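Local coordinates for protein cytochrome P450 reductase (Amycolatopsis methanolica 239, PDB 5OGX) that transfers electrons from NADH through FAD and a 2Fe-2S cluster to its partner cytochrome P450, which O-demethylates guaiacol and other lignin-derived aromatics, at residues E162-R167 with L253-E258; M210-G215 with V223-T228; G215-A220 with D249-G254; R267-L272 with A279-F284. All coordinates share one frame; numbering follows the deposited sequence. Where two conformers were deposited one is given.

Interaction 1: E162-R167 with L253-E258. With FAD (flavin-adenine dinucleotide), chain B.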
# COMPACT_ATOMS: atom_id res chain seq x y z
N GLU A 162 -6.49 11.40 0.45
CA GLU A 162 -5.25 12.15 0.23
C GLU A 162 -4.22 11.23 -0.41
O GLU A 162 -3.81 10.24 0.20
CB GLU A 162 -4.70 12.72 1.55
CG GLU A 162 -3.38 13.46 1.37
CD GLU A 162 -2.79 13.93 2.68
OE1 GLU A 162 -3.45 13.72 3.72
OE2 GLU A 162 -1.68 14.50 2.67
N LEU A 163 -3.77 11.60 -1.62
CA LEU A 163 -2.75 10.85 -2.34
C LEU A 163 -1.50 11.71 -2.50
O LEU A 163 -1.60 12.94 -2.67
CB LEU A 163 -3.25 10.43 -3.74
CG LEU A 163 -4.67 9.87 -3.81
CD1 LEU A 163 -5.07 9.58 -5.26
CD2 LEU A 163 -4.77 8.61 -2.97
N HIS A 164 -0.33 11.07 -2.47
CA HIS A 164 0.94 11.71 -2.79
C HIS A 164 1.50 11.04 -4.03
O HIS A 164 1.84 9.86 -3.99
CB HIS A 164 1.96 11.58 -1.64
CG HIS A 164 1.46 12.10 -0.33
ND1 HIS A 164 2.16 11.93 0.85
CD2 HIS A 164 0.34 12.79 0.00
CE1 HIS A 164 1.50 12.49 1.84
NE2 HIS A 164 0.39 13.03 1.36
N VAL A 165 1.62 11.79 -5.12
CA VAL A 165 1.93 11.23 -6.43
C VAL A 165 3.30 11.73 -6.88
O VAL A 165 3.53 12.94 -6.96
CB VAL A 165 0.86 11.61 -7.45
CG1 VAL A 165 1.12 10.90 -8.78
CG2 VAL A 165 -0.53 11.26 -6.91
N ARG A 166 4.18 10.79 -7.23
CA ARG A 166 5.48 11.13 -7.80
C ARG A 166 5.42 11.04 -9.32
O ARG A 166 4.93 10.03 -9.87
CB ARG A 166 6.56 10.21 -7.25
CG ARG A 166 7.92 10.45 -7.87
CD ARG A 166 8.78 11.39 -7.04
NE ARG A 166 10.09 11.59 -7.65
CZ ARG A 166 11.08 10.71 -7.61
NH1 ARG A 166 12.23 10.98 -8.21
NH2 ARG A 166 10.93 9.56 -6.97
N ARG A 167 5.90 12.08 -10.00
CA ARG A 167 5.92 12.09 -11.46
C ARG A 167 6.95 11.10 -11.98
O ARG A 167 8.12 11.15 -11.61
CB ARG A 167 6.24 13.50 -11.98
CG ARG A 167 5.92 13.70 -13.47
CD ARG A 167 6.26 15.13 -13.93
NE ARG A 167 7.69 15.40 -13.82
CZ ARG A 167 8.59 15.09 -14.75
NH1 ARG A 167 8.21 14.52 -15.89
NH2 ARG A 167 9.87 15.36 -14.55
N LEU A 253 7.01 19.19 5.89
CA LEU A 253 7.89 19.25 7.05
C LEU A 253 7.16 19.86 8.25
O LEU A 253 7.32 19.39 9.38
CB LEU A 253 9.16 20.03 6.72
CG LEU A 253 9.96 19.39 5.58
CD1 LEU A 253 11.20 20.21 5.23
CD2 LEU A 253 10.36 17.95 5.94
N GLY A 254 6.32 20.87 8.01
CA GLY A 254 5.58 21.48 9.11
C GLY A 254 4.61 20.51 9.76
O GLY A 254 4.44 20.52 10.99
N ARG A 255 3.98 19.65 8.96
CA ARG A 255 3.05 18.65 9.50
C ARG A 255 3.78 17.66 10.40
O ARG A 255 3.30 17.33 11.49
CB ARG A 255 2.32 17.91 8.38
CG ARG A 255 1.71 16.59 8.85
CD ARG A 255 0.36 16.24 8.24
NE ARG A 255 0.51 15.88 6.84
CZ ARG A 255 -0.34 15.15 6.12
NH1 ARG A 255 -1.45 14.64 6.63
NH2 ARG A 255 -0.07 14.94 4.84
N PHE A 256 4.94 17.17 9.97
CA PHE A 256 5.68 16.23 10.80
C PHE A 256 6.23 16.91 12.05
O PHE A 256 6.32 16.27 13.10
CB PHE A 256 6.80 15.58 9.99
CG PHE A 256 6.29 14.80 8.82
CD1 PHE A 256 5.44 13.73 9.02
CD2 PHE A 256 6.62 15.17 7.53
CE1 PHE A 256 4.93 13.01 7.92
CE2 PHE A 256 6.12 14.47 6.44
CZ PHE A 256 5.28 13.38 6.64
N ALA A 257 6.58 18.20 11.95
CA ALA A 257 7.05 18.91 13.13
C ALA A 257 5.95 19.02 14.18
O ALA A 257 6.21 18.88 15.38
CB ALA A 257 7.56 20.30 12.73
N GLU A 258 4.70 19.23 13.74
CA GLU A 258 3.59 19.27 14.69
C GLU A 258 3.37 17.92 15.35
O GLU A 258 3.06 17.86 16.55
CB GLU A 258 2.31 19.74 13.99
CG GLU A 258 2.26 21.23 13.74
CD GLU A 258 0.85 21.76 13.62
OE1 GLU A 258 -0.10 20.96 13.75
OE2 GLU A 258 0.69 22.98 13.40
PA FAD B . 4.01 3.92 -16.36
O1A FAD B . 3.41 4.39 -17.67
O2A FAD B . 3.40 2.64 -15.84
O5B FAD B . 5.63 3.69 -16.50
C5B FAD B . 6.35 4.45 -17.45
C4B FAD B . 7.77 3.82 -17.57
O4B FAD B . 8.46 4.09 -16.49
C3B FAD B . 7.67 2.28 -17.63
O3B FAD B . 8.63 1.81 -18.45
C2B FAD B . 7.89 1.84 -16.16
O2B FAD B . 8.38 0.43 -16.08
C1B FAD B . 8.74 2.71 -15.69
N9A FAD B . 8.48 3.05 -14.32
C8A FAD B . 7.33 2.85 -13.65
N7A FAD B . 7.50 3.32 -12.41
C5A FAD B . 8.74 3.82 -12.32
C6A FAD B . 9.41 4.42 -11.28
N6A FAD B . 9.16 4.79 -9.90
N1A FAD B . 10.66 4.84 -11.44
C2A FAD B . 11.28 4.67 -12.64
N3A FAD B . 10.63 4.09 -13.67
C4A FAD B . 9.35 3.66 -13.50
N1 FAD B . 3.02 5.84 -6.76
C2 FAD B . 2.96 7.15 -6.11
O2 FAD B . 3.45 8.09 -6.64
N3 FAD B . 2.27 7.28 -4.83
C4 FAD B . 1.67 6.18 -4.14
O4 FAD B . 1.13 6.33 -3.10
C4X FAD B . 1.77 4.85 -4.81
N5 FAD B . 1.15 3.72 -4.17
C5X FAD B . 1.27 2.43 -4.83
C6 FAD B . 0.73 1.32 -4.18
C7 FAD B . 0.85 0.08 -4.82
C7M FAD B . 0.18 -1.01 -3.98
C8 FAD B . 1.48 -0.04 -6.06
C8M FAD B . 1.55 -1.42 -6.68
C9 FAD B . 2.03 1.07 -6.70
C9A FAD B . 1.93 2.29 -6.07
N10 FAD B . 2.51 3.46 -6.75
C10 FAD B . 2.43 4.71 -6.09
C1' FAD B . 3.13 3.34 -8.09
C2' FAD B . 1.96 3.83 -9.03
O2' FAD B . 0.80 3.01 -9.00
C3' FAD B . 2.35 3.96 -10.52
O3' FAD B . 3.01 2.78 -10.89
C4' FAD B . 3.28 5.16 -10.76
O4' FAD B . 2.61 6.35 -10.45
C5' FAD B . 3.75 5.22 -12.23
O5' FAD B . 2.64 5.04 -13.08
P FAD B . 2.65 5.73 -14.57
O1P FAD B . 1.41 5.27 -15.29
O2P FAD B . 2.84 7.23 -14.46
O3P FAD B . 4.00 5.14 -15.28

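Interaction 2: M210-G215 with V223-T228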
# COMPACT_ATOMS: atom_id res chain seq x y z
N MET A 210 8.29 1.30 16.55
CA MET A 210 8.13 1.10 15.11
C MET A 210 9.10 1.98 14.34
O MET A 210 9.28 3.16 14.67
CB MET A 210 6.71 1.46 14.63
CG MET A 210 5.59 0.82 15.39
SD MET A 210 4.01 1.66 15.10
CE MET A 210 4.03 1.99 13.35
N VAL A 211 9.70 1.42 13.29
CA VAL A 211 10.42 2.23 12.31
C VAL A 211 9.66 2.15 10.99
O VAL A 211 9.20 1.07 10.60
CB VAL A 211 11.89 1.79 12.15
CG1 VAL A 211 11.99 0.29 11.78
CG2 VAL A 211 12.56 2.66 11.10
N LEU A 212 9.47 3.30 10.36
CA LEU A 212 8.77 3.40 9.09
C LEU A 212 9.71 4.07 8.11
O LEU A 212 10.27 5.13 8.41
CB LEU A 212 7.47 4.20 9.25
CG LEU A 212 6.52 3.55 10.24
CD1 LEU A 212 6.66 4.28 11.56
CD2 LEU A 212 5.07 3.57 9.76
N ILE A 213 9.89 3.45 6.95
CA ILE A 213 10.85 3.96 5.97
C ILE A 213 10.16 4.10 4.63
O ILE A 213 9.63 3.11 4.09
CB ILE A 213 12.10 3.08 5.88
CG1 ILE A 213 12.81 3.13 7.25
CG2 ILE A 213 13.03 3.62 4.81
CD1 ILE A 213 14.15 2.48 7.28
N GLY A 214 10.11 5.33 4.12
CA GLY A 214 9.43 5.62 2.88
C GLY A 214 10.42 6.10 1.84
O GLY A 214 11.19 7.03 2.09
N GLY A 215 10.42 5.46 0.67
CA GLY A 215 11.22 5.97 -0.43
C GLY A 215 10.35 6.84 -1.31
O GLY A 215 9.37 6.36 -1.87
N VAL A 223 2.34 8.00 6.62
CA VAL A 223 1.71 9.11 7.32
C VAL A 223 0.46 8.63 8.05
O VAL A 223 0.26 8.92 9.24
CB VAL A 223 1.39 10.25 6.34
CG1 VAL A 223 0.62 11.36 7.06
CG2 VAL A 223 2.66 10.76 5.69
N GLY A 224 -0.37 7.85 7.37
CA GLY A 224 -1.58 7.36 8.02
C GLY A 224 -1.28 6.33 9.10
O GLY A 224 -1.89 6.34 10.17
N ILE A 225 -0.33 5.44 8.83
CA ILE A 225 0.01 4.41 9.80
C ILE A 225 0.62 5.03 11.05
O ILE A 225 0.27 4.67 12.18
CB ILE A 225 0.96 3.37 9.17
CG1 ILE A 225 0.20 2.53 8.13
CG2 ILE A 225 1.54 2.45 10.26
CD1 ILE A 225 1.10 1.85 7.13
N ALA A 226 1.57 5.96 10.88
CA ALA A 226 2.22 6.58 12.03
C ALA A 226 1.22 7.36 12.88
O ALA A 226 1.23 7.26 14.11
CB ALA A 226 3.34 7.51 11.56
N ARG A 227 0.35 8.14 12.24
CA ARG A 227 -0.64 8.89 13.01
C ARG A 227 -1.59 7.95 13.74
O ARG A 227 -1.98 8.22 14.88
CB ARG A 227 -1.42 9.83 12.09
CG ARG A 227 -0.61 11.01 11.59
CD ARG A 227 -1.53 12.04 10.95
NE ARG A 227 -1.97 11.66 9.60
CZ ARG A 227 -3.09 12.11 9.04
NH1 ARG A 227 -3.42 11.73 7.80
NH2 ARG A 227 -3.88 12.93 9.71
N THR A 228 -1.99 6.86 13.09
CA THR A 228 -2.88 5.91 13.76
C THR A 228 -2.19 5.26 14.95
O THR A 228 -2.80 5.11 16.02
CB THR A 228 -3.34 4.84 12.76
OG1 THR A 228 -3.99 5.49 11.65
CG2 THR A 228 -4.31 3.87 13.45

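Interaction 3: G215-A220 with D249-G254. With FAD (flavin-adenine dinucleotide), chain B.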
# COMPACT_ATOMS: atom_id res chain seq x y z
N GLY A 215 10.42 5.46 0.67
CA GLY A 215 11.22 5.97 -0.43
C GLY A 215 10.35 6.84 -1.31
O GLY A 215 9.37 6.36 -1.87
N GLY A 216 10.68 8.13 -1.41
CA GLY A 216 9.89 9.02 -2.25
C GLY A 216 8.46 9.11 -1.73
O GLY A 216 8.22 9.30 -0.54
N THR A 217 7.49 8.97 -2.63
CA THR A 217 6.11 9.04 -2.18
C THR A 217 5.66 7.77 -1.45
O THR A 217 4.50 7.69 -1.04
CB THR A 217 5.17 9.32 -3.35
OG1 THR A 217 5.53 8.46 -4.44
CG2 THR A 217 5.28 10.79 -3.79
N GLY A 218 6.56 6.81 -1.25
CA GLY A 218 6.35 5.74 -0.28
C GLY A 218 6.07 6.27 1.12
O GLY A 218 5.61 5.52 2.00
N LEU A 219 6.34 7.57 1.35
CA LEU A 219 5.92 8.21 2.59
C LEU A 219 4.41 8.14 2.82
O LEU A 219 3.96 8.10 3.96
CB LEU A 219 6.39 9.68 2.58
CG LEU A 219 6.09 10.58 3.78
CD1 LEU A 219 6.66 9.97 5.06
CD2 LEU A 219 6.66 11.99 3.55
N ALA A 220 3.61 8.14 1.75
CA ALA A 220 2.18 8.40 1.91
C ALA A 220 1.49 7.47 2.90
O ALA A 220 0.87 7.97 3.86
CB ALA A 220 1.48 8.35 0.55
N ASP A 249 12.95 17.45 -2.80
CA ASP A 249 11.95 16.39 -2.79
C ASP A 249 11.15 16.32 -1.50
O ASP A 249 10.19 15.54 -1.42
CB ASP A 249 12.63 15.03 -3.01
CG ASP A 249 13.41 14.96 -4.31
OD1 ASP A 249 12.83 15.29 -5.37
OD2 ASP A 249 14.59 14.56 -4.28
N LEU A 250 11.52 17.07 -0.47
CA LEU A 250 10.88 16.93 0.82
C LEU A 250 9.59 17.72 0.86
O LEU A 250 9.44 18.74 0.16
CB LEU A 250 11.82 17.39 1.95
CG LEU A 250 13.16 16.67 2.08
CD1 LEU A 250 14.10 17.43 3.01
CD2 LEU A 250 12.91 15.23 2.60
N TYR A 251 8.64 17.26 1.67
CA TYR A 251 7.37 17.95 1.78
C TYR A 251 6.74 17.70 3.14
O TYR A 251 7.15 16.80 3.88
CB TYR A 251 6.39 17.56 0.65
CG TYR A 251 6.02 16.09 0.57
CD1 TYR A 251 6.77 15.21 -0.20
CD2 TYR A 251 4.89 15.60 1.23
CE1 TYR A 251 6.44 13.87 -0.30
CE2 TYR A 251 4.54 14.25 1.13
CZ TYR A 251 5.33 13.39 0.36
OH TYR A 251 4.99 12.07 0.25
N ASP A 252 5.77 18.55 3.47
CA ASP A 252 4.99 18.46 4.71
C ASP A 252 5.88 18.50 5.96
O ASP A 252 5.54 17.91 6.99
CB ASP A 252 4.11 17.21 4.71
CG ASP A 252 2.85 17.40 3.91
OD1 ASP A 252 2.61 18.55 3.48
OD2 ASP A 252 2.11 16.41 3.70
N LEU A 253 7.01 19.19 5.89
CA LEU A 253 7.89 19.25 7.05
C LEU A 253 7.16 19.86 8.25
O LEU A 253 7.32 19.39 9.38
CB LEU A 253 9.16 20.03 6.72
CG LEU A 253 9.96 19.39 5.58
CD1 LEU A 253 11.20 20.21 5.23
CD2 LEU A 253 10.36 17.95 5.94
N GLY A 254 6.32 20.87 8.01
CA GLY A 254 5.58 21.48 9.11
C GLY A 254 4.61 20.51 9.76
O GLY A 254 4.44 20.52 10.99
PA FAD B . 4.01 3.92 -16.36
O1A FAD B . 3.41 4.39 -17.67
O2A FAD B . 3.40 2.64 -15.84
O5B FAD B . 5.63 3.69 -16.50
C5B FAD B . 6.35 4.45 -17.45
C4B FAD B . 7.77 3.82 -17.57
O4B FAD B . 8.46 4.09 -16.49
C3B FAD B . 7.67 2.28 -17.63
O3B FAD B . 8.63 1.81 -18.45
C2B FAD B . 7.89 1.84 -16.16
O2B FAD B . 8.38 0.43 -16.08
C1B FAD B . 8.74 2.71 -15.69
N9A FAD B . 8.48 3.05 -14.32
C8A FAD B . 7.33 2.85 -13.65
N7A FAD B . 7.50 3.32 -12.41
C5A FAD B . 8.74 3.82 -12.32
C6A FAD B . 9.41 4.42 -11.28
N6A FAD B . 9.16 4.79 -9.90
N1A FAD B . 10.66 4.84 -11.44
C2A FAD B . 11.28 4.67 -12.64
N3A FAD B . 10.63 4.09 -13.67
C4A FAD B . 9.35 3.66 -13.50
N1 FAD B . 3.02 5.84 -6.76
C2 FAD B . 2.96 7.15 -6.11
O2 FAD B . 3.45 8.09 -6.64
N3 FAD B . 2.27 7.28 -4.83
C4 FAD B . 1.67 6.18 -4.14
O4 FAD B . 1.13 6.33 -3.10
C4X FAD B . 1.77 4.85 -4.81
N5 FAD B . 1.15 3.72 -4.17
C5X FAD B . 1.27 2.43 -4.83
C6 FAD B . 0.73 1.32 -4.18
C7 FAD B . 0.85 0.08 -4.82
C7M FAD B . 0.18 -1.01 -3.98
C8 FAD B . 1.48 -0.04 -6.06
C8M FAD B . 1.55 -1.42 -6.68
C9 FAD B . 2.03 1.07 -6.70
C9A FAD B . 1.93 2.29 -6.07
N10 FAD B . 2.51 3.46 -6.75
C10 FAD B . 2.43 4.71 -6.09
C1' FAD B . 3.13 3.34 -8.09
C2' FAD B . 1.96 3.83 -9.03
O2' FAD B . 0.80 3.01 -9.00
C3' FAD B . 2.35 3.96 -10.52
O3' FAD B . 3.01 2.78 -10.89
C4' FAD B . 3.28 5.16 -10.76
O4' FAD B . 2.61 6.35 -10.45
C5' FAD B . 3.75 5.22 -12.23
O5' FAD B . 2.64 5.04 -13.08
P FAD B . 2.65 5.73 -14.57
O1P FAD B . 1.41 5.27 -15.29
O2P FAD B . 2.84 7.23 -14.46
O3P FAD B . 4.00 5.14 -15.28

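Interaction 4: R267-L272 with A279-F284. Unlike the reference sequence in segment 279-284: Gly282 (reference Ser).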
# COMPACT_ATOMS: atom_id res chain seq x y z
N ARG A 267 9.91 10.71 15.75
CA ARG A 267 10.95 11.47 15.06
C ARG A 267 10.73 11.36 13.57
O ARG A 267 10.38 10.29 13.07
CB ARG A 267 12.37 10.99 15.40
CG ARG A 267 12.57 10.56 16.84
CD ARG A 267 13.99 10.81 17.35
NE ARG A 267 14.99 9.95 16.71
CZ ARG A 267 15.75 9.06 17.35
NH1 ARG A 267 15.62 8.87 18.66
NH2 ARG A 267 16.64 8.35 16.67
N PHE A 268 10.95 12.46 12.86
CA PHE A 268 10.92 12.48 11.40
C PHE A 268 12.31 12.82 10.89
O PHE A 268 12.88 13.84 11.29
CB PHE A 268 9.91 13.52 10.89
CG PHE A 268 9.79 13.54 9.40
CD1 PHE A 268 9.20 12.47 8.74
CD2 PHE A 268 10.29 14.60 8.66
CE1 PHE A 268 9.08 12.47 7.37
CE2 PHE A 268 10.18 14.60 7.28
CZ PHE A 268 9.58 13.53 6.64
N VAL A 269 12.83 11.98 10.01
CA VAL A 269 14.23 12.07 9.58
C VAL A 269 14.33 12.02 8.06
O VAL A 269 14.27 10.93 7.46
CB VAL A 269 15.07 10.93 10.18
CG1 VAL A 269 16.54 11.10 9.82
CG2 VAL A 269 14.87 10.84 11.69
N PRO A 270 14.48 13.16 7.40
CA PRO A 270 14.82 13.15 5.97
C PRO A 270 16.21 12.55 5.78
O PRO A 270 17.10 12.71 6.61
CB PRO A 270 14.80 14.63 5.58
CG PRO A 270 13.95 15.28 6.62
CD PRO A 270 14.21 14.53 7.89
N VAL A 271 16.37 11.82 4.67
CA VAL A 271 17.66 11.24 4.31
C VAL A 271 17.86 11.47 2.82
O VAL A 271 17.06 10.99 2.01
CB VAL A 271 17.75 9.73 4.63
CG1 VAL A 271 19.18 9.24 4.48
CG2 VAL A 271 17.25 9.45 6.07
N LEU A 272 18.93 12.19 2.46
CA LEU A 272 19.16 12.61 1.08
C LEU A 272 20.30 11.80 0.47
O LEU A 272 21.41 11.79 1.00
CB LEU A 272 19.49 14.10 0.99
CG LEU A 272 18.76 15.11 1.89
CD1 LEU A 272 19.13 16.54 1.50
CD2 LEU A 272 17.26 14.93 1.87
N ALA A 279 21.65 20.60 6.48
CA ALA A 279 20.58 20.49 7.45
C ALA A 279 20.12 19.05 7.68
O ALA A 279 19.41 18.81 8.65
CB ALA A 279 19.37 21.33 7.02
N TYR A 280 20.53 18.11 6.82
CA TYR A 280 19.85 16.82 6.74
C TYR A 280 20.85 15.67 6.68
O TYR A 280 21.95 15.80 6.14
CB TYR A 280 18.95 16.76 5.50
CG TYR A 280 17.81 17.76 5.53
CD1 TYR A 280 16.84 17.69 6.52
CD2 TYR A 280 17.73 18.77 4.59
CE1 TYR A 280 15.81 18.61 6.56
CE2 TYR A 280 16.70 19.70 4.62
CZ TYR A 280 15.74 19.61 5.61
OH TYR A 280 14.72 20.53 5.65
N ARG A 281 20.41 14.51 7.19
CA ARG A 281 21.18 13.27 7.07
C ARG A 281 21.41 12.91 5.61
O ARG A 281 20.53 13.10 4.76
CB ARG A 281 20.45 12.12 7.77
CG ARG A 281 20.03 12.38 9.21
CD ARG A 281 21.15 12.08 10.18
NE ARG A 281 21.57 10.68 10.18
CZ ARG A 281 21.01 9.74 10.93
NH1 ARG A 281 20.00 10.03 11.74
NH2 ARG A 281 21.46 8.49 10.87
N GLY A 282 22.58 12.37 5.31
CA GLY A 282 22.90 11.91 3.98
C GLY A 282 22.81 10.40 3.86
O GLY A 282 22.83 9.68 4.85
N GLY A 283 22.70 9.93 2.62
CA GLY A 283 22.76 8.50 2.36
C GLY A 283 21.43 7.88 2.03
O GLY A 283 20.53 8.52 1.47
N PHE A 284 21.28 6.62 2.38
CA PHE A 284 20.06 5.91 2.07
C PHE A 284 19.30 5.62 3.36
O PHE A 284 19.91 5.49 4.42
CB PHE A 284 20.41 4.63 1.29
CG PHE A 284 21.11 4.91 -0.01
CD1 PHE A 284 20.40 5.24 -1.15
CD2 PHE A 284 22.49 4.87 -0.10
CE1 PHE A 284 21.03 5.51 -2.33
CE2 PHE A 284 23.14 5.13 -1.29
CZ PHE A 284 22.41 5.46 -2.41
O HOH W 1 17.72 14.72 8.24
O HOH W 2 17.83 8.65 0.73

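Interaction 1: E162-R167 with L253-E258
A buried salt bridge between Glu162 and Arg255 joins strand 160-166 of the FAD-binding domain to the first turn of helix 253-262 in the NAD-binding domain. The backbones stay far apart, and long side chains arriving from opposite directions span the gap. Glu162 keeps its chain extended, with CG anti to the backbone N (chi1 178°), which carries the carboxylate out to the guanidinium. Arg255 NH2 donates to the syn lone pair of Glu162 OE2 at 2.7 Å, a bent bond (140°). The two planes are nearly coplanar, yet the grip is one-sided, since Glu162 OE1 remains 3.6 Å from Arg255 NH1. The same OE2 also takes a nearly straight bond from His164 NE2 at 2.9 Å; it leaves in the imidazole plane and meets the carboxylate from above its plane. Arg119 forms a further salt bridge to this oxygen, and Asp252 shares Arg255 NH2. A glutamine in place of Glu162 would probably leave Arg255 and Arg119 without their shared countercharge and weaken the hold on the imidazole of His164. On the flavin side, His164 O accepts from FAD N3 at 2.7 Å and Arg166 N donates to FAD O2 at 2.9 Å. Backbone recognition of the flavin pyrimidine by a barrel strand, beside the NAD-domain interface, is characteristic of the ferredoxin reductase-like fold.

Interaction 2: M210-G215 with V223-T228
Between the two segments no ring or other flat side chain takes part; Met210 and Leu212 meet Ile225 through aliphatic carbons, and methyl groups make the closest contacts. The flat group of note is the Gly224 carbonyl, within the helix segment: Thr228 N and Thr228 OG1 reach its oxygen from opposite faces, OG1 at 2.7 Å. The second bond ties the threonine hydroxyl back onto its own helix. Across the contact, Leu212 CD2 lies 3.7 Å from Ile225 CG2 and looks on to the backbone at Ala226 N, 4.4 Å away. CG2 of Ile225 stands anti to the backbone N (chi1, measured to CG1, -70°), which turns this methyl to the strand. Met210 reaches the same methyl across its own bend: its chain turns at the last torsion (chi3 42°) and sets CE 4.0 Å from Ile225 CG2. One isoleucine branch thus receives two strand residues. Strand 210-215 and helix 219-232 are the first two elements of a beta-alpha-beta unit, completed by strand 238-244, in the Rossmann-like NAD-binding domain. Their local axes run nearly antiparallel, 163° between directions and 9.9 Å at closest approach, a spacing filled by these aliphatic chains. Leu212 also packs on Val238 and Leu240 of the next strand, and Ile225 on Phe197. Val211 and Ile213, alternating with Met210 and Leu212 along the strand, meet Phe289 of helix 285-292.

Interaction 3: G215-A220 with D249-G254
Tyr251 carries its ring with CG between the backbone N and the carbonyl carbon (chi1 60°), and Leu219 holds CG anti to its N (chi1 -179°); these torsions swing the phenol and the CD2 branch toward each other, and the two side chains arrive from opposite directions. Leu219 CD2 lies 3.7 Å from Tyr251 CZ, approaching the ring obliquely, while Leu219 CB is 3.6 Å from Tyr251 OH. Thr217 CG2 flanks the same hydroxyl more loosely, at 4.2 Å. None of these is a polar bond; the hydroxyl is satisfied by a hydrogen bond with His164 ND1 of the FAD-binding domain, whose ring also stands edge-to-face to Tyr251. The segment 215-220 belongs to the glycine-rich turn GGGTG that follows the first strand of the NAD-binding domain, a signature of this reductase family. Gly216 adopts a positive phi that favours glycine, and at Gly218 a side-chain carbon would strike Gly215 O. An alanine in place of Tyr251 is likely to open a gap beside Leu219 and leave His164 ND1 without its hydroxyl partner, its imidazole freer to turn. Thr217 OG1 turns to the flavin and donates a weak hydrogen bond of 3.1 Å to FAD O2, while Gly216 O is hydrogen-bonded to His242 NE2.

Interaction 4: R267-L272 with A279-F284
Backbone hydrogen bonds pair Leu272 with the short edge strand around Arg281 and Gly282, in parallel register. Leu272 N donates to Arg281 O at 2.9 Å, nearly straight at 167°. The return bond, from Gly283 N to Leu272 O at 2.8 Å, is bent, and its donor stands above the carbonyl plane. Gly283 has backbone angles that call for glycine. Two CA-H...O contacts accompany the bonds, Val271 CA to Arg281 O at 3.4 Å and Gly282 CA to Leu272 O. Water fills in where the segments diverge: one molecule donates to Pro270 O at 2.7 Å and accepts from Arg281 N at 2.9 Å. Apolar contacts gather on Tyr280. Pro270 CG rests 3.8 Å from Tyr280 CD1, oblique to the ring, and Leu272 CG meets Tyr280 CB at 4.0 Å; Tyr280 touches proline with its ring and leucine mainly with CB. Val271 CG1 abuts the backbone of Gly283. On the sheet face that carries Val271, the Arg281 chain bends at chi2 (-85°) and chi3, laying CG 3.8 Å from Val269 CG1, while its guanidinium turns to Glu291 and Asp292. Strand 281-282 closes one margin of the parallel NAD-domain sheet, with strand 266-272 between it and strand 238-244; Tyr280 leans on Leu253 of helix 253-262, and Arg281 is salt-bridged to the end of helix 285-292.

Interactions 1 and 3 lie side by side next to the flavin, their centres about 5 Å apart, joined where Tyr251 OH lies 2.9 Å from His164 ND1; both touch the pyrimidine end of FAD, one from the strand backbone and one through Thr217. They share the start of helix 253-262. The strand of interaction 2 leads into the glycine-rich turn of interaction 3 at Gly215, and both use helix 219-232; interaction 2 also packs on interaction 1 where Phe256 CZ comes 3.8 Å from Val223 CG2. Interaction 4 is more remote, Phe284 being about 14 Å from FAD by its side chain, but reaches interaction 3 through Leu250 CD2, 3.6 Å from Pro270 CB, and interaction 1 through the stacked Phe256 and Phe268.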